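Local coordinates for protein PlzA (Borrelia burgdorferi, PDB 7MIE) that binds the bacterial second messenger c-di-GMP and, as a PilZ-type receptor, probably relays that signal within the spirochaete, at residues G39-M44 with V70-S75; S78-F83 with Y136-L141; S50-R55 with I153-L158. All blocks are in the same frame, centred on the assembly; numbering follows the deposited sequence. Where two conformers were deposited one is given.

The three contacts all fall within the PilZN3 domain and illustrate how a curled, branched antiparallel sheet is covered by helices. Contacts 1 and 2, with centres about 9 Å apart, share that sheet: strands 65-74 and 78-84 are neighbours in it, so strand order runs 42-43, 65-74, 78-84, 134-143 across contacts 1 and 2. Contact 3, centred about 11 Å from contact 1 and about 18 Å from contact 2, pairs helix 46-52 with helix 149-164. Along the chain contact 1 closes before contact 2 opens and contacts 1 and 3 interleave. Contact 3 thus brings a late helix of the domain against an early one, with the strands of contact 2 inside the loop it closes.

Contact 1: residues G39-M44 with V70-S75; sequences GKEIKM and VIYSIS
A short antiparallel strand pairing, Ile-42 and Lys-43 against Ile-74 and Ser-73, joins strand 42-43 to the end of strand 65-74, where the curled sheet of the PilZN3 domain branches. Ile-42 and Ile-74 form the hydrogen-bonded pair, with Ile-42 N to Ile-74 O at 2.8 Å and Ile-74 N to Ile-42 O at 2.9 Å; Lys-43 and Ser-73 are the non-hydrogen-bonded pair beside it. One step on, Met-44 N reaches Tyr-72 O at 3.0 Å.

Side chains extend the pairing on both faces. On that of Ser-73, the hydroxyl donates to Glu-41, OG to OE1 2.6 Å, meeting the carboxylate from above, 41° out of its plane. Glu-41 places CG between its backbone N and carbonyl carbon (chi1 68°) and then runs extended, which carries the carboxylate alongside the strand to this hydroxyl. OE1 also forms a salt bridge with Lys-80 and lies at the edge of the Tyr-72 ring. The other oxygen, OE2, accepts a hydrogen bond from a water at 2.6 Å that also bonds Tyr-72 OH, in the plane of the ring; the carboxylate is thus gripped at both oxygens. Lys-43 runs side by side with Tyr-72 before bending at its last two torsions, and its ammonium makes a cation-pi contact with Tyr-208.

On the face of the isoleucines, Met-44 folds its chain over strand 65-74: CG meets Ile-71 CG2 at 3.5 Å and SD meets Ile-74 CG2 at 3.8 Å. Beyond the paired residues, Ser-75 OG donates to Lys-40 O at 2.7 Å. Strand 65-74 is irregular here, for Tyr-72 and Ser-73 both face Lys-80 on the next strand, the arrangement of a classic beta bulge.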
loop_
_atom_site.group_PDB
_atom_site.type_symbol
_atom_site.label_atom_id
_atom_site.label_comp_id
_atom_site.label_asym_id
_atom_site.label_seq_id
_atom_site.Cartn_x
_atom_site.Cartn_y
_atom_site.Cartn_z
ATOM N N GLY A 39 -5.178 -14.542 -1.545
ATOM C CA GLY A 39 -4.576 -14.033 -0.327
ATOM C C GLY A 39 -3.429 -13.043 -0.559
ATOM O O GLY A 39 -2.846 -12.531 0.401
ATOM N N LYS A 40 -3.086 -12.790 -1.827
ATOM C CA LYS A 40 -1.968 -11.910 -2.144
ATOM C C LYS A 40 -2.465 -10.548 -2.599
ATOM O O LYS A 40 -3.614 -10.425 -2.982
ATOM C CB LYS A 40 -1.113 -12.536 -3.251
ATOM C CG LYS A 40 -0.569 -13.927 -2.891
ATOM C CD LYS A 40 0.209 -13.991 -1.585
ATOM C CE LYS A 40 0.814 -15.391 -1.418
ATOM N NZ LYS A 40 1.575 -15.427 -0.142
ATOM N N GLU A 41 -1.624 -9.515 -2.500
ATOM C CA GLU A 41 -2.099 -8.176 -2.828
ATOM C C GLU A 41 -0.981 -7.338 -3.435
ATOM O O GLU A 41 0.208 -7.636 -3.249
ATOM C CB GLU A 41 -2.620 -7.481 -1.550
ATOM C CG GLU A 41 -1.481 -7.166 -0.546
ATOM C CD GLU A 41 -1.777 -6.614 0.851
ATOM O OE1 GLU A 41 -2.918 -6.189 1.086
ATOM O OE2 GLU A 41 -0.818 -6.555 1.685
ATOM N N ILE A 42 -1.372 -6.207 -4.064
ATOM C CA ILE A 42 -0.419 -5.208 -4.510
ATOM C C ILE A 42 -0.772 -3.900 -3.802
ATOM O O ILE A 42 -1.901 -3.417 -3.919
ATOM C CB ILE A 42 -0.569 -5.034 -6.045
ATOM C CG1 ILE A 42 -0.281 -6.332 -6.838
ATOM C CG2 ILE A 42 0.298 -3.862 -6.517
ATOM C CD1 ILE A 42 1.177 -6.828 -6.665
ATOM N N LYS A 43 0.187 -3.384 -3.016
ATOM C CA LYS A 43 0.019 -2.088 -2.343
ATOM C C LYS A 43 0.043 -0.953 -3.358
ATOM O O LYS A 43 0.796 -0.984 -4.326
ATOM C CB LYS A 43 1.012 -1.872 -1.192
ATOM C CG LYS A 43 0.790 -2.846 -0.044
ATOM C CD LYS A 43 1.674 -2.694 1.173
ATOM C CE LYS A 43 3.138 -2.946 0.905
ATOM N NZ LYS A 43 3.446 -4.379 0.569
ATOM N N MET A 44 -0.774 0.101 -3.114
ATOM C CA MET A 44 -0.900 1.168 -4.099
ATOM C C MET A 44 0.227 2.197 -3.978
ATOM O O MET A 44 0.721 2.498 -2.888
ATOM C CB MET A 44 -2.262 1.869 -3.983
ATOM C CG MET A 44 -3.397 0.890 -3.984
ATOM S SD MET A 44 -3.480 -0.180 -5.489
ATOM C CE MET A 44 -4.028 1.094 -6.584
ATOM N N VAL A 70 -9.800 5.500 0.652
ATOM C CA VAL A 70 -8.609 5.474 -0.187
ATOM C C VAL A 70 -8.226 4.000 -0.320
ATOM O O VAL A 70 -8.336 3.223 0.626
ATOM C CB VAL A 70 -7.511 6.272 0.554
ATOM C CG1 VAL A 70 -6.212 6.226 -0.217
ATOM C CG2 VAL A 70 -7.917 7.762 0.650
ATOM N N ILE A 71 -7.718 3.617 -1.504
ATOM C CA ILE A 71 -7.328 2.229 -1.676
ATOM C C ILE A 71 -5.955 2.042 -1.045
ATOM O O ILE A 71 -4.998 2.788 -1.346
ATOM C CB ILE A 71 -7.282 1.871 -3.177
ATOM C CG1 ILE A 71 -8.581 2.211 -3.907
ATOM C CG2 ILE A 71 -6.862 0.419 -3.384
ATOM C CD1 ILE A 71 -8.553 1.990 -5.437
ATOM N N TYR A 72 -5.864 0.997 -0.219
ATOM C CA TYR A 72 -4.590 0.591 0.363
ATOM C C TYR A 72 -3.894 -0.450 -0.533
ATOM O O TYR A 72 -2.697 -0.306 -0.821
ATOM C CB TYR A 72 -4.869 -0.036 1.734
ATOM C CG TYR A 72 -3.694 -0.754 2.346
ATOM C CD1 TYR A 72 -2.726 -0.059 3.063
ATOM C CD2 TYR A 72 -3.579 -2.134 2.235
ATOM C CE1 TYR A 72 -1.664 -0.727 3.664
ATOM C CE2 TYR A 72 -2.529 -2.815 2.826
ATOM C CZ TYR A 72 -1.575 -2.106 3.536
ATOM O OH TYR A 72 -0.537 -2.778 4.114
ATOM N N SER A 73 -4.636 -1.480 -0.947
ATOM C CA SER A 73 -4.065 -2.506 -1.830
ATOM C C SER A 73 -5.172 -3.113 -2.666
ATOM O O SER A 73 -6.352 -2.955 -2.331
ATOM C CB SER A 73 -3.337 -3.610 -1.024
ATOM O OG SER A 73 -4.270 -4.422 -0.297
ATOM N N ILE A 74 -4.757 -3.820 -3.725
ATOM C CA ILE A 74 -5.705 -4.463 -4.620
ATOM C C ILE A 74 -5.293 -5.908 -4.846
ATOM O O ILE A 74 -4.094 -6.206 -4.899
ATOM C CB ILE A 74 -5.815 -3.646 -5.917
ATOM C CG1 ILE A 74 -6.957 -4.162 -6.803
ATOM C CG2 ILE A 74 -4.479 -3.639 -6.673
ATOM C CD1 ILE A 74 -7.380 -3.127 -7.861
ATOM N N SER A 75 -6.300 -6.765 -5.049
ATOM C CA SER A 75 -6.061 -8.188 -5.222
ATOM C C SER A 75 -6.914 -8.658 -6.400
ATOM O O SER A 75 -7.520 -7.841 -7.092
ATOM C CB SER A 75 -6.402 -8.940 -3.975
ATOM O OG SER A 75 -5.555 -8.581 -2.865
HETATM O O HOH W 1 -0.609 -5.431 4.064
#

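Contact 2: residues S78-F83 with Y136-L141; sequences SLKLIF and YNLLTL. With EDO (1,2-ethanediol), chain F.
Leu-79, Leu-81 and Phe-83 pair with Leu-141, Leu-139 and Asn-137 as three hydrogen-bonded antiparallel pairs, a regular run in the middle of the curled PilZN3 sheet. The axes of the two strand segments approach to 4.5 Å, their N-to-C directions 159° apart. Six N-H...O bonds join them; that from Leu-141 N to Leu-79 O, at 2.9 Å, is nearly straight, with an angle of 175° at the hydrogen. CA-H...O contacts fill in between, as from Lys-80 CA to Leu-139 O.

The tight side is the one carrying those leucines and Phe-83. Leu-81 and Leu-141, diagonal neighbours, cross at about a right angle with their CD1 methyls 3.6 Å apart. At the other end of this row Phe-83 and Leu-139 cross in the same manner, CD2 to CD2 4.1 Å, the methyl lying obliquely to the ring. Helix 88-94 covers this end, with Val-88 against both side chains, while Met-60 of strand 57-62 packs on Phe-83 and Leu-141.

The reverse side, with Lys-80, Ile-82, Leu-138 and Thr-140, has contacts just as close but is partly exposed to solvent. Leu-138 sets CG opposite its backbone N (chi1 -179°), which brings CD1 over toward strand 78-84, to Ile-82 CG1 at 3.7 Å. Near Tyr-136, Ile-82 turns its other branch, CG2, obliquely to the ring. Lys-80 lies alongside Thr-140, its extended chain leading the ammonium away to a salt bridge with Glu-41. A molecule of 1,2-ethanediol, probably from the crystallisation liquor, has settled here and is also hydrogen-bonded to Ser-125. Its O1 donates to Leu-138 O at 2.9 Å and lies 2.7 Å from Thr-140 OG1.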
loop_
_atom_site.group_PDB
_atom_site.type_symbol
_atom_site.label_atom_id
_atom_site.label_comp_id
_atom_site.label_asym_id
_atom_site.label_seq_id
_atom_site.Cartn_x
_atom_site.Cartn_y
_atom_site.Cartn_z
ATOM N N SER A 78 -10.643 -8.819 -4.758
ATOM C CA SER A 78 -10.959 -8.053 -3.564
ATOM C C SER A 78 -10.005 -6.877 -3.544
ATOM O O SER A 78 -9.061 -6.841 -4.338
ATOM C CB SER A 78 -10.805 -8.882 -2.276
ATOM O OG SER A 78 -9.450 -9.339 -2.106
ATOM N N LEU A 79 -10.292 -5.922 -2.646
ATOM C CA LEU A 79 -9.349 -4.850 -2.413
ATOM C C LEU A 79 -9.467 -4.408 -0.960
ATOM O O LEU A 79 -10.391 -4.818 -0.260
ATOM C CB LEU A 79 -9.577 -3.750 -3.457
ATOM C CG LEU A 79 -10.716 -2.745 -3.236
ATOM C CD1 LEU A 79 -10.828 -1.801 -4.465
ATOM C CD2 LEU A 79 -12.055 -3.430 -2.978
ATOM N N LYS A 80 -8.495 -3.614 -0.512
ATOM C CA LYS A 80 -8.495 -3.129 0.859
ATOM C C LYS A 80 -8.614 -1.608 0.828
ATOM O O LYS A 80 -7.884 -0.932 0.107
ATOM C CB LYS A 80 -7.226 -3.520 1.620
ATOM C CG LYS A 80 -7.129 -5.007 1.915
ATOM C CD LYS A 80 -5.924 -5.381 2.786
ATOM C CE LYS A 80 -5.637 -6.857 2.668
ATOM N NZ LYS A 80 -4.390 -7.174 3.411
ATOM N N LEU A 81 -9.537 -1.101 1.652
ATOM C CA LEU A 81 -9.845 0.328 1.655
ATOM C C LEU A 81 -9.664 0.895 3.055
ATOM O O LEU A 81 -9.992 0.222 4.046
ATOM C CB LEU A 81 -11.294 0.587 1.207
ATOM C CG LEU A 81 -11.724 0.105 -0.186
ATOM C CD1 LEU A 81 -13.100 0.722 -0.546
ATOM C CD2 LEU A 81 -10.687 0.544 -1.243
ATOM N N ILE A 82 -9.187 2.157 3.103
ATOM C CA ILE A 82 -9.032 2.894 4.357
ATOM C C ILE A 82 -10.167 3.903 4.487
ATOM O O ILE A 82 -10.422 4.722 3.576
ATOM C CB ILE A 82 -7.680 3.641 4.377
ATOM C CG1 ILE A 82 -6.502 2.651 4.419
ATOM C CG2 ILE A 82 -7.628 4.652 5.542
ATOM C CD1 ILE A 82 -5.183 3.319 3.942
ATOM N N PHE A 83 -10.807 3.850 5.674
ATOM C CA PHE A 83 -11.790 4.865 6.058
ATOM C C PHE A 83 -11.505 5.352 7.472
ATOM O O PHE A 83 -10.929 4.635 8.295
ATOM C CB PHE A 83 -13.203 4.255 6.037
ATOM C CG PHE A 83 -13.740 3.893 4.671
ATOM C CD1 PHE A 83 -14.248 4.872 3.821
ATOM C CD2 PHE A 83 -13.679 2.572 4.233
ATOM C CE1 PHE A 83 -14.714 4.521 2.556
ATOM C CE2 PHE A 83 -14.140 2.234 2.970
ATOM C CZ PHE A 83 -14.671 3.205 2.151
ATOM N N TYR A 136 -8.537 4.915 12.286
ATOM C CA TYR A 136 -8.915 4.455 10.963
ATOM C C TYR A 136 -9.279 2.985 11.008
ATOM O O TYR A 136 -8.874 2.236 11.907
ATOM C CB TYR A 136 -7.759 4.644 9.954
ATOM C CG TYR A 136 -7.421 6.091 9.705
ATOM C CD1 TYR A 136 -8.072 6.825 8.722
ATOM C CD2 TYR A 136 -6.522 6.746 10.522
ATOM C CE1 TYR A 136 -7.804 8.173 8.534
ATOM C CE2 TYR A 136 -6.253 8.102 10.364
ATOM C CZ TYR A 136 -6.887 8.814 9.355
ATOM O OH TYR A 136 -6.624 10.149 9.198
ATOM N N ASN A 137 -10.035 2.566 9.982
ATOM C CA ASN A 137 -10.246 1.144 9.732
ATOM C C ASN A 137 -9.706 0.800 8.349
ATOM O O ASN A 137 -9.826 1.584 7.408
ATOM C CB ASN A 137 -11.729 0.733 9.752
ATOM C CG ASN A 137 -12.377 0.897 11.122
ATOM O OD1 ASN A 137 -13.422 1.558 11.233
ATOM N ND2 ASN A 137 -11.831 0.283 12.169
ATOM N N LEU A 138 -9.159 -0.419 8.263
ATOM C CA LEU A 138 -8.733 -0.991 6.976
ATOM C C LEU A 138 -9.701 -2.140 6.690
ATOM O O LEU A 138 -9.792 -3.078 7.498
ATOM C CB LEU A 138 -7.296 -1.502 7.131
ATOM C CG LEU A 138 -6.671 -2.118 5.862
ATOM C CD1 LEU A 138 -6.473 -1.056 4.791
ATOM C CD2 LEU A 138 -5.332 -2.747 6.180
ATOM N N LEU A 139 -10.457 -2.062 5.582
ATOM C CA LEU A 139 -11.541 -2.993 5.265
ATOM C C LEU A 139 -11.195 -3.836 4.044
ATOM O O LEU A 139 -11.026 -3.261 2.959
ATOM C CB LEU A 139 -12.797 -2.202 4.884
ATOM C CG LEU A 139 -13.684 -1.697 6.026
ATOM C CD1 LEU A 139 -12.962 -0.646 6.841
ATOM C CD2 LEU A 139 -14.992 -1.143 5.484
ATOM N N THR A 140 -11.254 -5.170 4.201
ATOM C CA THR A 140 -11.068 -6.051 3.056
ATOM C C THR A 140 -12.447 -6.322 2.469
ATOM O O THR A 140 -13.327 -6.844 3.192
ATOM C CB THR A 140 -10.391 -7.351 3.511
ATOM O OG1 THR A 140 -9.137 -7.108 4.164
ATOM C CG2 THR A 140 -10.216 -8.340 2.363
ATOM N N LEU A 141 -12.634 -5.969 1.204
ATOM C CA LEU A 141 -13.919 -6.052 0.529
ATOM C C LEU A 141 -13.785 -6.957 -0.693
ATOM O O LEU A 141 -12.932 -6.709 -1.546
ATOM C CB LEU A 141 -14.350 -4.645 0.105
ATOM C CG LEU A 141 -14.617 -3.684 1.269
ATOM C CD1 LEU A 141 -14.566 -2.250 0.762
ATOM C CD2 LEU A 141 -16.001 -3.990 1.849
HETATM C C1 EDO F . -7.600 -5.543 7.178
HETATM O O1 EDO F . -8.842 -5.631 6.463
HETATM C C2 EDO F . -7.240 -6.631 8.093
HETATM O O2 EDO F . -8.323 -7.518 8.293
#

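Contact 3: residues S50-R55 with I153-L158; sequences SFLNLR and IKVGKL
Lys-154 and Phe-51 make the polar part of this meeting of two helices. The ammonium of Lys-154 donates to the carbonyl of Phe-51, NZ to O 2.9 Å, lying in the carbonyl plane with a C=O...N angle of 158°. A water accepts from the same NZ at 2.9 Å and donates to Leu-52 O, so one lysine reaches two successive carbonyls, the second through water.

Those carbonyls stand at the close of helix 46-52, where a Schellman motif ends the helix: Asn-53, at positive phi, is the C-prime residue, with Leu-54 N bonded to Asn-49 O and a weak bond from Asn-53 N to Ser-50 O. A positive charge beside a helix C-terminus would be expected to suit the local dipole.

Ring contacts form the second group. Phe-51 holds CG anti to the backbone N (chi1 174°), sending its ring toward helix 149-164. The stretched methylenes of Lys-154 pass over one face of the Phe-51 ring, CD standing 4.0 Å from the ring centroid in a CH-pi contact, offset toward the rim. Phe-51 CE2 meets Leu-158 CG at 4.0 Å, obliquely.

The aliphatic contacts converge on one methyl. The side chains of Leu-52 and Lys-154 slide past each other in opposite directions, with Leu-52 CD2 3.5 Å from Lys-154 CB; the same methyl touches Leu-158 CD1 at 4.0 Å, with Val-155 CG2 at 4.2 Å.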
loop_
_atom_site.group_PDB
_atom_site.type_symbol
_atom_site.label_atom_id
_atom_site.label_comp_id
_atom_site.label_asym_id
_atom_site.label_seq_id
_atom_site.Cartn_x
_atom_site.Cartn_y
_atom_site.Cartn_z
ATOM N N SER A 50 -1.170 4.802 -11.964
ATOM C CA SER A 50 -0.961 5.220 -13.350
ATOM C C SER A 50 -1.102 4.036 -14.301
ATOM O O SER A 50 -1.809 4.105 -15.316
ATOM C CB SER A 50 0.404 5.822 -13.504
ATOM O OG SER A 50 0.372 7.135 -13.023
ATOM N N PHE A 51 -0.397 2.941 -13.988
ATOM C CA PHE A 51 -0.481 1.740 -14.811
ATOM C C PHE A 51 -1.904 1.207 -14.926
ATOM O O PHE A 51 -2.391 0.876 -16.026
ATOM C CB PHE A 51 0.490 0.679 -14.255
ATOM C CG PHE A 51 0.417 -0.671 -14.925
ATOM C CD1 PHE A 51 0.774 -0.828 -16.268
ATOM C CD2 PHE A 51 0.054 -1.812 -14.219
ATOM C CE1 PHE A 51 0.692 -2.083 -16.872
ATOM C CE2 PHE A 51 0.012 -3.070 -14.817
ATOM C CZ PHE A 51 0.338 -3.219 -16.155
ATOM N N LEU A 52 -2.591 1.099 -13.754
ATOM C CA LEU A 52 -3.932 0.521 -13.741
ATOM C C LEU A 52 -4.975 1.522 -14.249
ATOM O O LEU A 52 -6.076 1.086 -14.547
ATOM C CB LEU A 52 -4.314 0.112 -12.304
ATOM C CG LEU A 52 -3.439 -0.944 -11.623
ATOM C CD1 LEU A 52 -4.016 -1.240 -10.204
ATOM C CD2 LEU A 52 -3.398 -2.260 -12.410
ATOM N N ASN A 53 -4.619 2.813 -14.371
ATOM C CA ASN A 53 -5.582 3.876 -14.680
ATOM C C ASN A 53 -6.730 3.816 -13.660
ATOM O O ASN A 53 -7.905 3.756 -14.026
ATOM C CB ASN A 53 -6.195 3.717 -16.082
ATOM C CG ASN A 53 -6.915 4.983 -16.535
ATOM O OD1 ASN A 53 -6.819 6.009 -15.900
ATOM N ND2 ASN A 53 -7.607 4.911 -17.652
ATOM N N LEU A 54 -6.350 3.876 -12.391
ATOM C CA LEU A 54 -7.337 3.782 -11.323
ATOM C C LEU A 54 -7.010 4.865 -10.304
ATOM O O LEU A 54 -5.872 4.978 -9.857
ATOM C CB LEU A 54 -7.265 2.326 -10.805
ATOM C CG LEU A 54 -8.139 1.995 -9.611
ATOM C CD1 LEU A 54 -9.601 2.072 -10.044
ATOM C CD2 LEU A 54 -7.770 0.575 -9.133
ATOM N N ARG A 55 -7.983 5.775 -10.037
ATOM C CA ARG A 55 -7.826 6.801 -9.011
ATOM C C ARG A 55 -7.773 6.098 -7.644
ATOM O O ARG A 55 -8.410 5.072 -7.435
ATOM C CB ARG A 55 -9.129 7.636 -8.979
ATOM C CG ARG A 55 -9.029 9.010 -8.353
ATOM C CD ARG A 55 -10.343 9.784 -8.608
ATOM N NE ARG A 55 -10.785 9.881 -10.016
ATOM C CZ ARG A 55 -11.814 10.637 -10.452
ATOM N NH1 ARG A 55 -12.150 10.663 -11.736
ATOM N NH2 ARG A 55 -12.514 11.360 -9.593
ATOM N N ILE A 153 -6.608 -8.230 -15.149
ATOM C CA ILE A 153 -5.486 -8.850 -15.852
ATOM C C ILE A 153 -4.168 -8.142 -15.517
ATOM O O ILE A 153 -3.141 -8.790 -15.326
ATOM C CB ILE A 153 -5.760 -8.896 -17.380
ATOM C CG1 ILE A 153 -4.756 -9.809 -18.077
ATOM C CG2 ILE A 153 -5.782 -7.516 -18.021
ATOM C CD1 ILE A 153 -5.188 -11.256 -17.873
ATOM N N LYS A 154 -4.219 -6.812 -15.294
ATOM C CA LYS A 154 -3.006 -6.095 -14.941
ATOM C C LYS A 154 -2.591 -6.375 -13.497
ATOM O O LYS A 154 -1.403 -6.468 -13.214
ATOM C CB LYS A 154 -3.272 -4.597 -15.070
ATOM C CG LYS A 154 -3.254 -4.103 -16.520
ATOM C CD LYS A 154 -3.483 -2.598 -16.519
ATOM C CE LYS A 154 -3.450 -2.061 -17.944
ATOM N NZ LYS A 154 -3.923 -0.659 -17.934
ATOM N N VAL A 155 -3.572 -6.589 -12.619
ATOM C CA VAL A 155 -3.227 -6.912 -11.232
ATOM C C VAL A 155 -2.555 -8.288 -11.224
ATOM O O VAL A 155 -1.558 -8.506 -10.524
ATOM C CB VAL A 155 -4.489 -6.865 -10.330
ATOM C CG1 VAL A 155 -4.174 -7.385 -8.922
ATOM C CG2 VAL A 155 -5.051 -5.426 -10.261
ATOM N N GLY A 156 -3.059 -9.202 -12.064
ATOM C CA GLY A 156 -2.415 -10.514 -12.132
ATOM C C GLY A 156 -0.975 -10.425 -12.639
ATOM O O GLY A 156 -0.069 -11.063 -12.074
ATOM N N LYS A 157 -0.741 -9.551 -13.611
ATOM C CA LYS A 157 0.622 -9.373 -14.101
ATOM C C LYS A 157 1.535 -8.796 -13.023
ATOM O O LYS A 157 2.715 -9.164 -12.917
ATOM C CB LYS A 157 0.614 -8.481 -15.349
ATOM C CG LYS A 157 -0.030 -9.163 -16.555
ATOM C CD LYS A 157 -0.267 -8.228 -17.723
ATOM C CE LYS A 157 -0.432 -8.964 -19.040
ATOM N NZ LYS A 157 -0.392 -7.986 -20.161
ATOM N N LEU A 158 1.020 -7.845 -12.235
ATOM C CA LEU A 158 1.789 -7.300 -11.122
ATOM C C LEU A 158 2.051 -8.360 -10.059
ATOM O O LEU A 158 3.156 -8.399 -9.496
ATOM C CB LEU A 158 1.035 -6.123 -10.466
ATOM C CG LEU A 158 0.941 -4.869 -11.358
ATOM C CD1 LEU A 158 -0.094 -3.913 -10.756
ATOM C CD2 LEU A 158 2.300 -4.192 -11.485
HETATM O O HOH W 2 -6.476 -0.642 -16.662
#